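Local coordinates for protein endo-1,4-beta-mannanase (Eisenia fetida, PDB 5Y6T) that probably hydrolyses internal beta-1,4-mannosidic linkages in mannan polysaccharides as a glycoside hydrolase, at residues D73-G84 with T122-L131; G161-E169 with F207-I215. All coordinates share one frame; numbering follows the deposited sequence.

Contact 1. Residues D73-G84 with T122-L131; sequences DGGYTPEFDGNG and TTPTSRYRDL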
loop_
_atom_site.group_PDB
_atom_site.type_symbol
_atom_site.label_atom_id
_atom_site.label_comp_id
_atom_site.label_asym_id
_atom_site.label_seq_id
_atom_site.Cartn_x
_atom_site.Cartn_y
_atom_site.Cartn_z
ATOM N N ASP A 73 0.403 5.955 -12.546
ATOM C CA ASP A 73 0.259 7.374 -12.862
ATOM C C ASP A 73 -0.956 7.678 -13.752
ATOM O O ASP A 73 -1.141 8.764 -14.172
ATOM C CB ASP A 73 1.531 7.863 -13.601
ATOM C CG ASP A 73 1.771 7.105 -14.912
ATOM O OD1 ASP A 73 0.969 6.290 -15.344
ATOM O OD2 ASP A 73 2.779 7.333 -15.552
ATOM N N GLY A 74 -1.839 6.698 -13.957
ATOM C CA GLY A 74 -3.052 6.864 -14.783
ATOM C C GLY A 74 -2.833 6.896 -16.293
ATOM O O GLY A 74 -3.705 7.311 -17.023
ATOM N N GLY A 75 -1.631 6.501 -16.727
ATOM C CA GLY A 75 -1.267 6.557 -18.130
ATOM C C GLY A 75 -1.921 5.529 -19.009
ATOM O O GLY A 75 -2.068 5.777 -20.197
ATOM N N TYR A 76 -2.372 4.406 -18.440
ATOM C CA TYR A 76 -3.017 3.366 -19.204
ATOM C C TYR A 76 -4.416 2.993 -18.747
ATOM O O TYR A 76 -5.263 2.761 -19.571
ATOM C CB TYR A 76 -2.128 2.163 -19.167
ATOM C CG TYR A 76 -2.389 1.003 -20.118
ATOM C CD1 TYR A 76 -2.275 1.138 -21.520
ATOM C CD2 TYR A 76 -2.690 -0.265 -19.606
ATOM C CE1 TYR A 76 -2.419 0.056 -22.337
ATOM C CE2 TYR A 76 -2.897 -1.337 -20.421
ATOM C CZ TYR A 76 -2.720 -1.205 -21.776
ATOM O OH TYR A 76 -2.882 -2.341 -22.575
ATOM N N THR A 77 -4.609 2.914 -17.436
ATOM C CA THR A 77 -5.881 2.762 -16.785
ATOM C C THR A 77 -5.953 3.814 -15.686
ATOM O O THR A 77 -4.905 4.288 -15.197
ATOM C CB THR A 77 -6.035 1.373 -16.158
ATOM O OG1 THR A 77 -5.050 1.163 -15.138
ATOM C CG2 THR A 77 -5.972 0.255 -17.274
ATOM N N PRO A 78 -7.152 4.163 -15.235
ATOM C CA PRO A 78 -8.454 3.782 -15.776
ATOM C C PRO A 78 -8.836 4.438 -17.132
ATOM O O PRO A 78 -8.006 5.103 -17.779
ATOM C CB PRO A 78 -9.395 4.233 -14.680
ATOM C CG PRO A 78 -8.743 5.482 -14.186
ATOM C CD PRO A 78 -7.279 5.187 -14.170
ATOM N N GLU A 79 -10.030 4.159 -17.593
ATOM C CA GLU A 79 -10.449 4.625 -18.880
ATOM C C GLU A 79 -11.204 5.924 -18.759
ATOM O O GLU A 79 -12.271 5.973 -18.159
ATOM C CB GLU A 79 -11.349 3.569 -19.544
ATOM C CG GLU A 79 -11.758 3.927 -20.952
ATOM C CD GLU A 79 -10.606 3.868 -21.986
ATOM O OE1 GLU A 79 -9.473 3.477 -21.668
ATOM O OE2 GLU A 79 -10.852 4.247 -23.162
ATOM N N PHE A 80 -10.606 6.965 -19.335
ATOM C CA PHE A 80 -11.139 8.324 -19.291
ATOM C C PHE A 80 -11.829 8.644 -20.600
ATOM O O PHE A 80 -11.294 8.319 -21.657
ATOM C CB PHE A 80 -10.048 9.385 -19.052
ATOM C CG PHE A 80 -9.332 9.244 -17.741
ATOM C CD1 PHE A 80 -9.860 9.823 -16.610
ATOM C CD2 PHE A 80 -8.112 8.598 -17.651
ATOM C CE1 PHE A 80 -9.245 9.730 -15.396
ATOM C CE2 PHE A 80 -7.466 8.481 -16.411
ATOM C CZ PHE A 80 -8.051 9.054 -15.273
ATOM N N ASP A 81 -12.954 9.343 -20.528
ATOM C CA ASP A 81 -13.571 9.805 -21.756
ATOM C C ASP A 81 -12.899 11.119 -22.224
ATOM O O ASP A 81 -11.928 11.616 -21.599
ATOM C CB ASP A 81 -15.095 9.854 -21.610
ATOM C CG ASP A 81 -15.592 11.078 -20.862
ATOM O OD1 ASP A 81 -14.830 12.005 -20.469
ATOM O OD2 ASP A 81 -16.830 11.154 -20.736
ATOM N N GLY A 82 -13.415 11.713 -23.313
ATOM C CA GLY A 82 -12.831 12.918 -23.856
ATOM C C GLY A 82 -12.847 14.195 -23.006
ATOM O O GLY A 82 -12.172 15.163 -23.308
ATOM N N ASN A 83 -13.680 14.203 -21.971
ATOM C CA ASN A 83 -13.750 15.264 -21.026
ATOM C C ASN A 83 -13.095 14.959 -19.670
ATOM O O ASN A 83 -13.127 15.788 -18.794
ATOM C CB ASN A 83 -15.186 15.631 -20.784
ATOM C CG ASN A 83 -15.816 16.302 -22.014
ATOM O OD1 ASN A 83 -15.217 17.190 -22.586
ATOM N ND2 ASN A 83 -17.018 15.897 -22.377
ATOM N N GLY A 84 -12.517 13.776 -19.520
ATOM C CA GLY A 84 -11.792 13.378 -18.301
ATOM C C GLY A 84 -12.656 12.646 -17.301
ATOM O O GLY A 84 -12.167 12.369 -16.215
ATOM N N THR A 122 5.484 9.352 -8.500
ATOM C CA THR A 122 5.812 9.949 -9.789
ATOM C C THR A 122 4.784 11.008 -10.110
ATOM O O THR A 122 3.709 11.059 -9.536
ATOM C CB THR A 122 5.797 8.919 -10.916
ATOM O OG1 THR A 122 4.512 8.258 -10.976
ATOM C CG2 THR A 122 6.977 7.871 -10.713
ATOM N N THR A 123 5.094 11.858 -11.052
ATOM C CA THR A 123 4.231 12.932 -11.368
ATOM C C THR A 123 2.972 12.350 -12.078
ATOM O O THR A 123 3.085 11.604 -13.070
ATOM C CB THR A 123 4.932 13.901 -12.316
ATOM O OG1 THR A 123 6.122 14.386 -11.686
ATOM C CG2 THR A 123 4.034 15.099 -12.615
ATOM N N PRO A 124 1.797 12.770 -11.640
ATOM C CA PRO A 124 0.604 12.271 -12.303
ATOM C C PRO A 124 0.398 12.721 -13.738
ATOM O O PRO A 124 0.760 13.870 -14.069
ATOM C CB PRO A 124 -0.557 12.890 -11.463
ATOM C CG PRO A 124 0.034 13.190 -10.169
ATOM C CD PRO A 124 1.480 13.515 -10.399
ATOM N N THR A 125 -0.197 11.857 -14.550
ATOM C CA THR A 125 -0.806 12.299 -15.792
ATOM C C THR A 125 -1.950 13.289 -15.513
ATOM O O THR A 125 -2.502 13.313 -14.423
ATOM C CB THR A 125 -1.329 11.143 -16.617
ATOM O OG1 THR A 125 -2.398 10.517 -15.914
ATOM C CG2 THR A 125 -0.188 10.178 -16.986
ATOM N N SER A 126 -2.296 14.137 -16.476
ATOM C CA SER A 126 -3.233 15.243 -16.253
ATOM C C SER A 126 -4.626 14.709 -15.899
ATOM O O SER A 126 -5.381 15.321 -15.074
ATOM C CB SER A 126 -3.239 16.215 -17.473
ATOM O OG SER A 126 -3.785 15.479 -18.597
ATOM N N ARG A 127 -5.011 13.552 -16.436
ATOM C CA ARG A 127 -6.348 13.018 -16.117
ATOM C C ARG A 127 -6.429 12.536 -14.702
ATOM O O ARG A 127 -7.465 12.737 -14.023
ATOM C CB ARG A 127 -6.785 11.972 -17.073
ATOM C CG ARG A 127 -7.061 12.435 -18.521
ATOM C CD ARG A 127 -8.179 13.435 -18.568
ATOM N NE ARG A 127 -8.658 13.531 -19.962
ATOM C CZ ARG A 127 -9.331 14.554 -20.425
ATOM N NH1 ARG A 127 -9.672 15.536 -19.669
ATOM N NH2 ARG A 127 -9.676 14.584 -21.722
ATOM N N TYR A 128 -5.349 11.959 -14.215
ATOM C CA TYR A 128 -5.288 11.513 -12.821
ATOM C C TYR A 128 -5.225 12.729 -11.878
ATOM O O TYR A 128 -5.989 12.853 -10.904
ATOM C CB TYR A 128 -4.108 10.545 -12.698
ATOM C CG TYR A 128 -3.512 10.268 -11.324
ATOM C CD1 TYR A 128 -4.243 10.297 -10.191
ATOM C CD2 TYR A 128 -2.155 9.866 -11.213
ATOM C CE1 TYR A 128 -3.679 10.032 -8.938
ATOM C CE2 TYR A 128 -1.581 9.565 -10.020
ATOM C CZ TYR A 128 -2.302 9.688 -8.843
ATOM O OH TYR A 128 -1.643 9.413 -7.683
ATOM N N ARG A 129 -4.381 13.680 -12.190
ATOM C CA ARG A 129 -4.308 14.889 -11.373
ATOM C C ARG A 129 -5.664 15.557 -11.278
ATOM O O ARG A 129 -6.079 16.012 -10.195
ATOM C CB ARG A 129 -3.267 15.859 -11.903
ATOM C CG ARG A 129 -2.952 16.963 -10.845
ATOM C CD ARG A 129 -2.010 18.048 -11.306
ATOM N NE ARG A 129 -0.677 17.553 -11.561
ATOM C CZ ARG A 129 -0.223 17.178 -12.740
ATOM N NH1 ARG A 129 -1.024 17.211 -13.812
ATOM N NH2 ARG A 129 1.038 16.752 -12.828
ATOM N N ASP A 130 -6.371 15.572 -12.394
ATOM C CA ASP A 130 -7.680 16.217 -12.379
ATOM C C ASP A 130 -8.682 15.489 -11.452
ATOM O O ASP A 130 -9.550 16.189 -10.907
ATOM C CB ASP A 130 -8.256 16.297 -13.790
ATOM C CG ASP A 130 -7.565 17.383 -14.657
ATOM O OD1 ASP A 130 -6.691 18.163 -14.172
ATOM O OD2 ASP A 130 -7.806 17.348 -15.889
ATOM N N LEU A 131 -8.519 14.177 -11.213
ATOM C CA LEU A 131 -9.358 13.482 -10.205
ATOM C C LEU A 131 -9.119 14.001 -8.797
ATOM O O LEU A 131 -10.016 13.934 -7.953
ATOM C CB LEU A 131 -9.152 12.024 -10.221
ATOM C CG LEU A 131 -9.423 11.281 -11.530
ATOM C CD1 LEU A 131 -9.218 9.801 -11.342
ATOM C CD2 LEU A 131 -10.816 11.632 -12.075
HETATM O O HOH W 1 4.977 6.994 -13.663
HETATM O O HOH W 2 -9.170 12.015 -22.247
HETATM O O HOH W 3 -9.905 13.563 -15.260
#
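Arg-127 CB sits over the centre of one face of the Phe-80 ring, 3.4 Å from the centroid and only 4° off the ring normal, a CH-pi contact; Leu-131 CD1 meets the edge of the same ring at Phe-80 CE1 (4.1 Å). Beyond CB, a bend at chi2 (-62°) carries Arg-127 onward to Gly-84, whose backbone N lies 3.3 Å above the centre of one guanidinium face. The ring and guanidinium planes are 31° apart. Water 2, in the guanidinium plane at its edge, accepts from Arg-127 NH2 and donates to Asp-81 O, while Arg-127 NH2 also makes a weak, strongly bent hydrogen bond to Gly-82 O (3.0 Å). Both segments follow strands of the GH5 (beta/alpha)8 barrel: 73-84 leaves strand 65-72, whereas strand 112-119 is followed by 122-131, which runs into helix 126-133. At that helix's N-cap, Thr-125 grips Asp-73 O twice, from OG1 (2.8 Å) and from N (3.3 Å), both donors in the carbonyl plane. The edge of the Tyr-128 ring reaches the same oxygen, with CD2 3.3 Å from Asp-73 O, and Tyr-128 OH bonds to Asn-119 O. Water 1 donates to both Asp-73 OD2 and Thr-122 OG1.

Contact 2. Residues G161-E169 with F207-I215; sequences GWEVMNEPE and FINKQTAAI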
loop_
_atom_site.group_PDB
_atom_site.type_symbol
_atom_site.label_atom_id
_atom_site.label_comp_id
_atom_site.label_asym_id
_atom_site.label_seq_id
_atom_site.Cartn_x
_atom_site.Cartn_y
_atom_site.Cartn_z
ATOM N N GLY A 161 -6.146 -6.518 1.249
ATOM C CA GLY A 161 -6.582 -5.170 1.350
ATOM C C GLY A 161 -6.301 -4.298 0.147
ATOM O O GLY A 161 -5.603 -4.715 -0.779
ATOM N N TRP A 162 -6.918 -3.152 0.148
ATOM C CA TRP A 162 -6.727 -2.117 -0.877
ATOM C C TRP A 162 -5.903 -0.982 -0.274
ATOM O O TRP A 162 -5.926 -0.747 0.931
ATOM C CB TRP A 162 -8.063 -1.545 -1.322
ATOM C CG TRP A 162 -8.967 -2.491 -2.058
ATOM C CD1 TRP A 162 -9.896 -3.310 -1.488
ATOM C CD2 TRP A 162 -8.957 -2.796 -3.449
ATOM N NE1 TRP A 162 -10.515 -4.070 -2.408
ATOM C CE2 TRP A 162 -9.993 -3.759 -3.659
ATOM C CE3 TRP A 162 -8.253 -2.286 -4.559
ATOM C CZ2 TRP A 162 -10.232 -4.346 -4.918
ATOM C CZ3 TRP A 162 -8.537 -2.814 -5.802
ATOM C CH2 TRP A 162 -9.557 -3.792 -5.984
ATOM N N GLU A 163 -5.280 -0.191 -1.152
ATOM C CA GLU A 163 -4.485 0.955 -0.804
ATOM C C GLU A 163 -4.707 2.016 -1.847
ATOM O O GLU A 163 -4.543 1.778 -3.027
ATOM C CB GLU A 163 -2.975 0.624 -0.733
ATOM C CG GLU A 163 -2.089 1.764 -0.383
ATOM C CD GLU A 163 -0.639 1.389 -0.192
ATOM O OE1 GLU A 163 -0.341 0.185 0.031
ATOM O OE2 GLU A 163 0.201 2.278 -0.267
ATOM N N VAL A 164 -5.187 3.191 -1.428
ATOM C CA VAL A 164 -5.508 4.171 -2.428
ATOM C C VAL A 164 -4.317 4.673 -3.201
ATOM O O VAL A 164 -4.451 4.882 -4.392
ATOM C CB VAL A 164 -6.401 5.342 -1.861
ATOM C CG1 VAL A 164 -6.567 6.475 -2.877
ATOM C CG2 VAL A 164 -7.758 4.763 -1.452
ATOM N N MET A 165 -3.270 5.049 -2.479
ATOM C CA MET A 165 -2.137 5.725 -3.084
ATOM C C MET A 165 -0.812 5.399 -2.460
ATOM O O MET A 165 -0.638 5.540 -1.252
ATOM C CB MET A 165 -2.355 7.220 -3.088
ATOM C CG MET A 165 -1.256 7.941 -3.848
ATOM S SD MET A 165 -1.358 9.739 -3.735
ATOM C CE MET A 165 -2.879 10.118 -4.634
ATOM N N ASN A 166 0.140 4.939 -3.268
ATOM C CA ASN A 166 1.505 4.826 -2.802
ATOM C C ASN A 166 2.167 6.174 -2.576
ATOM O O ASN A 166 2.196 6.959 -3.497
ATOM C CB ASN A 166 2.316 4.078 -3.831
ATOM C CG ASN A 166 3.772 4.007 -3.442
ATOM O OD1 ASN A 166 4.113 3.362 -2.448
ATOM N ND2 ASN A 166 4.643 4.662 -4.241
ATOM N N GLU A 167 2.730 6.404 -1.388
ATOM C CA GLU A 167 3.551 7.617 -1.121
ATOM C C GLU A 167 2.915 8.919 -1.642
ATOM O O GLU A 167 3.473 9.604 -2.470
ATOM C CB GLU A 167 4.942 7.410 -1.708
ATOM C CG GLU A 167 5.643 6.222 -1.048
ATOM C CD GLU A 167 7.100 6.027 -1.440
ATOM O OE1 GLU A 167 7.581 6.763 -2.378
ATOM O OE2 GLU A 167 7.752 5.182 -0.792
ATOM N N PRO A 168 1.795 9.353 -1.061
ATOM C CA PRO A 168 1.223 10.640 -1.426
ATOM C C PRO A 168 2.179 11.769 -1.250
ATOM O O PRO A 168 2.038 12.802 -1.900
ATOM C CB PRO A 168 0.047 10.792 -0.468
ATOM C CG PRO A 168 -0.292 9.397 -0.022
ATOM C CD PRO A 168 1.013 8.674 0.003
ATOM N N GLU A 169 3.138 11.608 -0.347
ATOM C CA GLU A 169 4.065 12.695 -0.061
ATOM C C GLU A 169 4.981 12.995 -1.202
ATOM O O GLU A 169 5.597 14.072 -1.251
ATOM C CB GLU A 169 4.854 12.390 1.202
ATOM C CG GLU A 169 3.977 12.040 2.366
ATOM C CD GLU A 169 3.520 10.584 2.418
ATOM O OE1 GLU A 169 4.148 9.734 1.717
ATOM O OE2 GLU A 169 2.584 10.328 3.180
ATOM N N PHE A 207 -8.901 13.027 -1.450
ATOM C CA PHE A 207 -8.849 11.985 -2.510
ATOM C C PHE A 207 -8.823 10.602 -1.841
ATOM O O PHE A 207 -9.581 9.724 -2.208
ATOM C CB PHE A 207 -7.622 12.273 -3.412
ATOM C CG PHE A 207 -7.422 11.344 -4.589
ATOM C CD1 PHE A 207 -8.194 11.481 -5.740
ATOM C CD2 PHE A 207 -6.391 10.456 -4.603
ATOM C CE1 PHE A 207 -7.920 10.738 -6.857
ATOM C CE2 PHE A 207 -6.087 9.709 -5.739
ATOM C CZ PHE A 207 -6.912 9.822 -6.850
ATOM N N ILE A 208 -7.995 10.489 -0.822
ATOM C CA ILE A 208 -7.857 9.278 -0.088
ATOM C C ILE A 208 -9.132 8.944 0.704
ATOM O O ILE A 208 -9.590 7.766 0.721
ATOM C CB ILE A 208 -6.583 9.286 0.813
ATOM C CG1 ILE A 208 -5.331 9.298 -0.107
ATOM C CG2 ILE A 208 -6.548 8.086 1.741
ATOM C CD1 ILE A 208 -4.129 9.871 0.585
ATOM N N ASN A 209 -9.609 9.898 1.471
ATOM C CA ASN A 209 -10.778 9.713 2.301
ATOM C C ASN A 209 -11.969 9.227 1.467
ATOM O O ASN A 209 -12.646 8.265 1.833
ATOM C CB ASN A 209 -11.123 11.049 2.978
ATOM C CG ASN A 209 -12.479 11.006 3.735
ATOM O OD1 ASN A 209 -13.389 11.753 3.394
ATOM N ND2 ASN A 209 -12.586 10.146 4.765
ATOM N N LYS A 210 -12.231 9.891 0.343
ATOM C CA LYS A 210 -13.414 9.566 -0.475
ATOM C C LYS A 210 -13.329 8.193 -1.073
ATOM O O LYS A 210 -14.327 7.454 -1.100
ATOM C CB LYS A 210 -13.747 10.651 -1.517
ATOM C CG LYS A 210 -14.066 12.008 -0.892
ATOM C CD LYS A 210 -14.180 13.150 -1.909
ATOM C CE LYS A 210 -14.552 14.514 -1.294
ATOM N NZ LYS A 210 -15.941 14.645 -0.813
ATOM N N GLN A 211 -12.172 7.858 -1.627
ATOM C CA GLN A 211 -12.007 6.505 -2.186
ATOM C C GLN A 211 -11.981 5.402 -1.151
ATOM O O GLN A 211 -12.572 4.346 -1.357
ATOM C CB GLN A 211 -10.790 6.409 -3.082
ATOM C CG GLN A 211 -10.963 7.203 -4.346
ATOM C CD GLN A 211 -9.666 7.289 -5.093
ATOM O OE1 GLN A 211 -9.339 6.404 -5.905
ATOM N NE2 GLN A 211 -8.881 8.318 -4.801
ATOM N N THR A 212 -11.434 5.696 0.020
ATOM C CA THR A 212 -11.433 4.713 1.096
ATOM C C THR A 212 -12.882 4.422 1.521
ATOM O O THR A 212 -13.260 3.261 1.703
ATOM C CB THR A 212 -10.535 5.127 2.279
ATOM O OG1 THR A 212 -9.145 5.196 1.861
ATOM C CG2 THR A 212 -10.592 4.133 3.395
ATOM N N ALA A 213 -13.673 5.477 1.674
ATOM C CA ALA A 213 -15.058 5.350 2.080
ATOM C C ALA A 213 -15.774 4.487 1.012
ATOM O O ALA A 213 -16.550 3.552 1.331
ATOM C CB ALA A 213 -15.707 6.722 2.128
ATOM N N ALA A 214 -15.531 4.816 -0.281
ATOM C CA ALA A 214 -16.204 4.111 -1.351
ATOM C C ALA A 214 -15.840 2.630 -1.343
ATOM O O ALA A 214 -16.743 1.792 -1.498
ATOM C CB ALA A 214 -15.883 4.699 -2.732
ATOM N N ILE A 215 -14.544 2.286 -1.151
ATOM C CA ILE A 215 -14.143 0.869 -1.021
ATOM C C ILE A 215 -14.935 0.142 0.135
ATOM O O ILE A 215 -15.416 -0.974 -0.035
ATOM C CB ILE A 215 -12.609 0.766 -0.817
ATOM C CG1 ILE A 215 -11.906 1.179 -2.115
ATOM C CG2 ILE A 215 -12.252 -0.587 -0.295
ATOM C CD1 ILE A 215 -10.421 1.548 -1.795
HETATM O O HOH W 4 -6.027 4.328 1.205
#
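Trp-162 meets Ile-215 where strand 159-163 of the GH5 (beta/alpha)8 barrel packs against helix 201-218, which connects it to the neighbouring parallel strand 223-228 in a beta-alpha-beta crossover. Ile-215 touches it with two branches: CG2 lies 3.8 Å from Trp-162 CD1, and CD1 lies 3.9 Å from Trp-162 CB. Val-164, at the corner between the two strands, buries the most surface here, its methyls set among Ile-208, Phe-207 and Ile-215. With CG1 anti to the backbone N (chi1 172°), that methyl has Gln-211 NE2 as its nearest neighbour at 3.5 Å, and CG2 has Thr-212 OG1 at 3.6 Å. Both donors are turned back onto their own helix: Thr-212 OG1 donates to Ile-208 O, and Gln-211 NE2 to Phe-207 O (3.0 Å), from above the carbonyl plane. The same NE2 lies over the centre of one face of the Phe-207 ring. Water 4 accepts from Val-164 N and donates weakly to Thr-212 OG1. Met-165 then crosses Phe-207 at about a right angle, CE being 3.4 Å from Phe-207 CE2. Asn-166 and Glu-167, which hydrogen-bond a Tris molecule probably from the crystallisation liquor, belong to an Asn-Glu-Pro sequence; in GH5 enzymes its glutamate is the general acid/base, probably the role of Glu-167. Next to them, Pro-168 CG closes on Ile-208 CD1 at 3.9 Å.

Depth separates the two contacts: the centre of contact 2 lies about 9 Å from the centre of the chain and all its touching residues are buried, whereas that of contact 1 lies about 20 Å out, with several exposed residues. Their chemistry follows. Contact 1 joins loop to helix start through a CH-pi contact on Phe-80, hydrogen bonds to backbone carbonyls and three bridging waters; contact 2 joins barrel strand to helix by apolar packing, with one water spanning the segments. They share no segment, but helix 126-133 of contact 1 borders contact 2: Tyr-128 OH lies 3.4 Å from Met-165 CE, and Tyr-128 CE1 is 3.9 Å from Phe-207 CZ. Their centres are about 16 Å apart.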